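Local atomic coordinates of WbbM protein (Klebsiella pneumoniae, PDB entry 6U4B), a protein that is a bifunctional O-antigen polymerase, a trimeric glycosyltransferase that binds magnesium and probably transfers sugars in building the polysaccharide. Residues V98-S110 against T213-D225. Numbering follows the deposited sequence.
Sequences VGFMHYRRHLNFS and TNMFVMRKDIFVD
Phe100, Phe216 and Phe223 form an aromatic cluster on one face of an antiparallel strand pair, 97-102 against 216-219, within the mixed sheet of the DUF4422 region. The edge of the Phe100 ring is turned to the face of Phe216 in an offset edge-to-face pair with planes 69° apart. Farther along its rim, Phe100 CE1 meets CE1 of Phe223 at 3.5 Å, the two rings inclined obliquely. Phe223 belongs to helix 220-240, which starts directly after strand 216-219, and its ring receives a CH-pi contact from Val98, whose CG1 sits 3.9 Å from the ring centroid, almost on the normal. The torsion that sets Val98 CG1 anti to the backbone N (chi1 178°) carries this methyl over the ring.

On the other face, Val217 CG2 approaches Leu107 CD1 and the edge of the Phe109 ring, where segment 103-110 turns back over strand 216-219. Gly99 lies opposite Val217 in a non-hydrogen-bonded pair, with the CA atoms of Gly99 and Val217 only 3.9 Å apart. Four backbone hydrogen bonds flank this close point, two each in the pairs Val98-Met218 and Phe100-Phe216; the longest, from Phe216 N to Phe100 O, is also the most bent at 138°. Strand 97-102 also pairs in parallel with strand 29-35, placing it inside the sheet.

Past the last bridge, Met215 bends at its thioether, bringing CE to 3.8 Å from Leu107 CD2 while SD lies obliquely off the His102 ring. At the polar margin His102 ND1 is hydrogen-bonded to Glu81, and at the adjoining edge of the imidazole OD1 of Asn214 lies near the ring plane, 3.1 Å from His102 CE1.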
# COMPACT_ATOMS: atom_id res chain seq x y z
N VAL A 98 -7.26 -53.97 1.12
CA VAL A 98 -6.65 -52.67 1.38
C VAL A 98 -5.32 -52.91 2.07
O VAL A 98 -5.24 -53.67 3.04
CB VAL A 98 -7.57 -51.78 2.23
CG1 VAL A 98 -6.89 -50.45 2.54
CG2 VAL A 98 -8.90 -51.55 1.53
N GLY A 99 -4.27 -52.24 1.58
CA GLY A 99 -2.93 -52.48 2.07
C GLY A 99 -2.13 -51.19 2.19
O GLY A 99 -2.50 -50.15 1.65
N PHE A 100 -1.03 -51.30 2.92
CA PHE A 100 -0.14 -50.17 3.16
C PHE A 100 1.30 -50.66 3.21
O PHE A 100 1.60 -51.66 3.86
CB PHE A 100 -0.48 -49.45 4.48
CG PHE A 100 -1.89 -48.94 4.54
CD1 PHE A 100 -2.89 -49.73 5.06
CD2 PHE A 100 -2.20 -47.67 4.08
CE1 PHE A 100 -4.19 -49.26 5.11
CE2 PHE A 100 -3.50 -47.20 4.13
CZ PHE A 100 -4.50 -48.00 4.65
N MET A 101 2.18 -49.94 2.51
CA MET A 101 3.60 -50.23 2.50
C MET A 101 4.37 -48.92 2.64
O MET A 101 3.82 -47.84 2.43
CB MET A 101 4.03 -50.98 1.23
CG MET A 101 3.31 -52.31 1.02
SD MET A 101 3.94 -53.31 -0.35
CE MET A 101 3.55 -52.28 -1.76
N HIS A 102 5.64 -49.03 3.01
CA HIS A 102 6.51 -47.86 3.06
C HIS A 102 6.95 -47.49 1.65
O HIS A 102 6.65 -48.17 0.67
CB HIS A 102 7.70 -48.13 3.98
CG HIS A 102 7.31 -48.62 5.34
ND1 HIS A 102 6.68 -47.82 6.26
CD2 HIS A 102 7.47 -49.83 5.93
CE1 HIS A 102 6.46 -48.51 7.37
NE2 HIS A 102 6.93 -49.73 7.19
N TYR A 103 7.69 -46.37 1.54
CA TYR A 103 8.12 -45.91 0.22
C TYR A 103 9.41 -46.56 -0.24
O TYR A 103 9.63 -46.66 -1.45
CB TYR A 103 8.28 -44.37 0.21
CG TYR A 103 9.49 -43.82 0.93
CD1 TYR A 103 10.64 -43.48 0.23
CD2 TYR A 103 9.48 -43.62 2.30
CE1 TYR A 103 11.75 -42.96 0.87
CE2 TYR A 103 10.59 -43.10 2.96
CZ TYR A 103 11.72 -42.77 2.24
OH TYR A 103 12.82 -42.25 2.89
N ARG A 104 10.26 -47.03 0.68
CA ARG A 104 11.44 -47.80 0.31
C ARG A 104 11.45 -49.19 0.93
O ARG A 104 12.46 -49.89 0.85
CB ARG A 104 12.71 -47.03 0.68
CG ARG A 104 13.19 -46.09 -0.41
CD ARG A 104 14.23 -45.11 0.11
NE ARG A 104 15.45 -45.76 0.56
CZ ARG A 104 16.52 -45.10 1.00
NH1 ARG A 104 17.60 -45.76 1.38
NH2 ARG A 104 16.50 -43.77 1.04
N ARG A 105 10.35 -49.59 1.57
CA ARG A 105 10.21 -50.93 2.14
C ARG A 105 8.86 -51.48 1.72
O ARG A 105 7.83 -50.85 1.97
CB ARG A 105 10.34 -50.89 3.67
CG ARG A 105 11.73 -50.54 4.18
CD ARG A 105 11.68 -50.12 5.63
NE ARG A 105 13.02 -50.00 6.22
CZ ARG A 105 13.75 -48.89 6.22
NH1 ARG A 105 13.28 -47.79 5.65
NH2 ARG A 105 14.95 -48.89 6.78
N HIS A 106 8.87 -52.64 1.07
CA HIS A 106 7.67 -53.23 0.50
C HIS A 106 7.57 -54.69 0.92
O HIS A 106 8.42 -55.22 1.64
CB HIS A 106 7.69 -53.09 -1.03
CG HIS A 106 7.85 -51.68 -1.51
ND1 HIS A 106 8.85 -51.30 -2.37
CD2 HIS A 106 7.14 -50.56 -1.24
CE1 HIS A 106 8.75 -50.00 -2.62
NE2 HIS A 106 7.72 -49.53 -1.94
N LEU A 107 6.51 -55.35 0.45
CA LEU A 107 6.29 -56.76 0.70
C LEU A 107 6.56 -57.56 -0.56
O LEU A 107 6.27 -57.11 -1.67
CB LEU A 107 4.86 -57.01 1.18
CG LEU A 107 4.44 -56.38 2.51
CD1 LEU A 107 2.93 -56.45 2.64
CD2 LEU A 107 5.11 -57.08 3.68
N ASN A 108 7.12 -58.76 -0.38
CA ASN A 108 7.37 -59.68 -1.48
C ASN A 108 6.12 -60.53 -1.67
O ASN A 108 5.80 -61.39 -0.83
CB ASN A 108 8.60 -60.54 -1.18
CG ASN A 108 8.85 -61.60 -2.24
OD1 ASN A 108 8.22 -61.61 -3.30
ND2 ASN A 108 9.79 -62.49 -1.96
N PHE A 109 5.41 -60.30 -2.77
CA PHE A 109 4.20 -61.04 -3.09
C PHE A 109 4.44 -62.23 -4.00
O PHE A 109 3.49 -62.94 -4.35
CB PHE A 109 3.17 -60.11 -3.74
CG PHE A 109 2.80 -58.92 -2.90
CD1 PHE A 109 3.44 -57.71 -3.07
CD2 PHE A 109 1.82 -59.02 -1.93
CE1 PHE A 109 3.11 -56.61 -2.30
CE2 PHE A 109 1.48 -57.93 -1.15
CZ PHE A 109 2.13 -56.72 -1.34
N SER A 110 5.69 -62.48 -4.41
CA SER A 110 5.97 -63.52 -5.39
C SER A 110 5.99 -64.90 -4.73
O SER A 110 6.07 -65.03 -3.51
CB SER A 110 7.30 -63.25 -6.09
OG SER A 110 8.40 -63.65 -5.28
N THR A 213 5.34 -53.69 12.86
CA THR A 213 5.18 -53.14 11.52
C THR A 213 3.85 -52.41 11.45
O THR A 213 2.96 -52.61 12.28
CB THR A 213 5.23 -54.24 10.46
OG1 THR A 213 5.24 -53.65 9.15
CG2 THR A 213 4.02 -55.16 10.59
N ASN A 214 3.74 -51.54 10.45
CA ASN A 214 2.46 -51.00 10.00
C ASN A 214 2.22 -51.34 8.53
O ASN A 214 1.42 -50.69 7.86
CB ASN A 214 2.41 -49.48 10.22
CG ASN A 214 3.70 -48.80 9.80
OD1 ASN A 214 4.77 -49.40 9.82
ND2 ASN A 214 3.59 -47.53 9.42
N MET A 215 2.92 -52.35 8.03
CA MET A 215 2.87 -52.76 6.64
C MET A 215 2.05 -54.04 6.55
O MET A 215 2.44 -55.07 7.11
CB MET A 215 4.28 -52.96 6.09
CG MET A 215 4.39 -53.09 4.59
SD MET A 215 6.08 -52.78 4.03
CE MET A 215 6.98 -54.03 4.94
N PHE A 216 0.92 -53.98 5.85
CA PHE A 216 0.04 -55.14 5.77
C PHE A 216 -0.87 -54.99 4.56
O PHE A 216 -1.00 -53.92 3.97
CB PHE A 216 -0.80 -55.30 7.05
CG PHE A 216 -1.65 -54.10 7.39
CD1 PHE A 216 -1.24 -53.19 8.35
CD2 PHE A 216 -2.86 -53.88 6.74
CE1 PHE A 216 -2.02 -52.09 8.67
CE2 PHE A 216 -3.64 -52.78 7.05
CZ PHE A 216 -3.22 -51.88 8.02
N VAL A 217 -1.50 -56.11 4.20
CA VAL A 217 -2.64 -56.14 3.28
C VAL A 217 -3.71 -56.99 3.94
O VAL A 217 -3.44 -58.13 4.33
CB VAL A 217 -2.26 -56.71 1.90
CG1 VAL A 217 -3.42 -56.53 0.92
CG2 VAL A 217 -0.99 -56.07 1.36
N MET A 218 -4.92 -56.45 4.07
CA MET A 218 -5.99 -57.21 4.70
C MET A 218 -7.30 -56.99 3.95
O MET A 218 -7.43 -56.07 3.14
CB MET A 218 -6.16 -56.84 6.18
CG MET A 218 -6.53 -55.40 6.43
SD MET A 218 -6.78 -55.09 8.19
CE MET A 218 -5.14 -55.44 8.84
N ARG A 219 -8.25 -57.87 4.23
CA ARG A 219 -9.54 -57.85 3.57
C ARG A 219 -10.32 -56.59 3.93
O ARG A 219 -10.16 -56.02 5.01
CB ARG A 219 -10.35 -59.09 3.95
CG ARG A 219 -11.60 -59.30 3.11
CD ARG A 219 -11.50 -60.55 2.25
NE ARG A 219 -11.66 -61.77 3.04
CZ ARG A 219 -11.67 -63.00 2.54
NH1 ARG A 219 -11.83 -64.05 3.33
NH2 ARG A 219 -11.51 -63.18 1.23
N LYS A 220 -11.16 -56.15 2.98
CA LYS A 220 -11.91 -54.91 3.12
C LYS A 220 -12.69 -54.85 4.43
O LYS A 220 -12.68 -53.84 5.14
CB LYS A 220 -12.85 -54.74 1.93
CG LYS A 220 -13.88 -53.64 2.05
CD LYS A 220 -14.84 -53.70 0.87
CE LYS A 220 -16.07 -52.84 1.09
NZ LYS A 220 -17.11 -53.09 0.05
N ASP A 221 -13.37 -55.95 4.78
CA ASP A 221 -14.18 -55.96 5.99
C ASP A 221 -13.31 -56.00 7.24
O ASP A 221 -13.66 -55.39 8.26
CB ASP A 221 -15.15 -57.13 5.96
CG ASP A 221 -16.28 -56.92 4.98
OD1 ASP A 221 -16.80 -55.78 4.90
OD2 ASP A 221 -16.66 -57.89 4.28
N ILE A 222 -12.18 -56.70 7.19
CA ILE A 222 -11.26 -56.70 8.32
C ILE A 222 -10.62 -55.33 8.49
O ILE A 222 -10.34 -54.89 9.61
CB ILE A 222 -10.21 -57.81 8.15
CG1 ILE A 222 -10.90 -59.18 8.02
CG2 ILE A 222 -9.24 -57.83 9.31
CD1 ILE A 222 -9.95 -60.35 8.03
N PHE A 223 -10.36 -54.63 7.38
CA PHE A 223 -9.75 -53.31 7.46
C PHE A 223 -10.68 -52.30 8.14
O PHE A 223 -10.23 -51.50 8.97
CB PHE A 223 -9.36 -52.82 6.06
CG PHE A 223 -8.99 -51.37 6.00
CD1 PHE A 223 -7.75 -50.93 6.44
CD2 PHE A 223 -9.89 -50.44 5.50
CE1 PHE A 223 -7.41 -49.59 6.38
CE2 PHE A 223 -9.55 -49.10 5.44
CZ PHE A 223 -8.31 -48.68 5.88
N VAL A 224 -11.97 -52.32 7.79
CA VAL A 224 -12.91 -51.38 8.39
C VAL A 224 -13.07 -51.66 9.88
O VAL A 224 -13.06 -50.74 10.70
CB VAL A 224 -14.26 -51.43 7.66
CG1 VAL A 224 -15.34 -50.74 8.48
CG2 VAL A 224 -14.14 -50.78 6.30
N ASP A 225 -13.22 -52.94 10.25
CA ASP A 225 -13.39 -53.29 11.66
C ASP A 225 -12.16 -52.90 12.47
O ASP A 225 -12.27 -52.32 13.56
CB ASP A 225 -13.67 -54.78 11.79
CG ASP A 225 -13.91 -55.19 13.23
OD1 ASP A 225 -15.03 -54.95 13.74
OD2 ASP A 225 -12.98 -55.75 13.86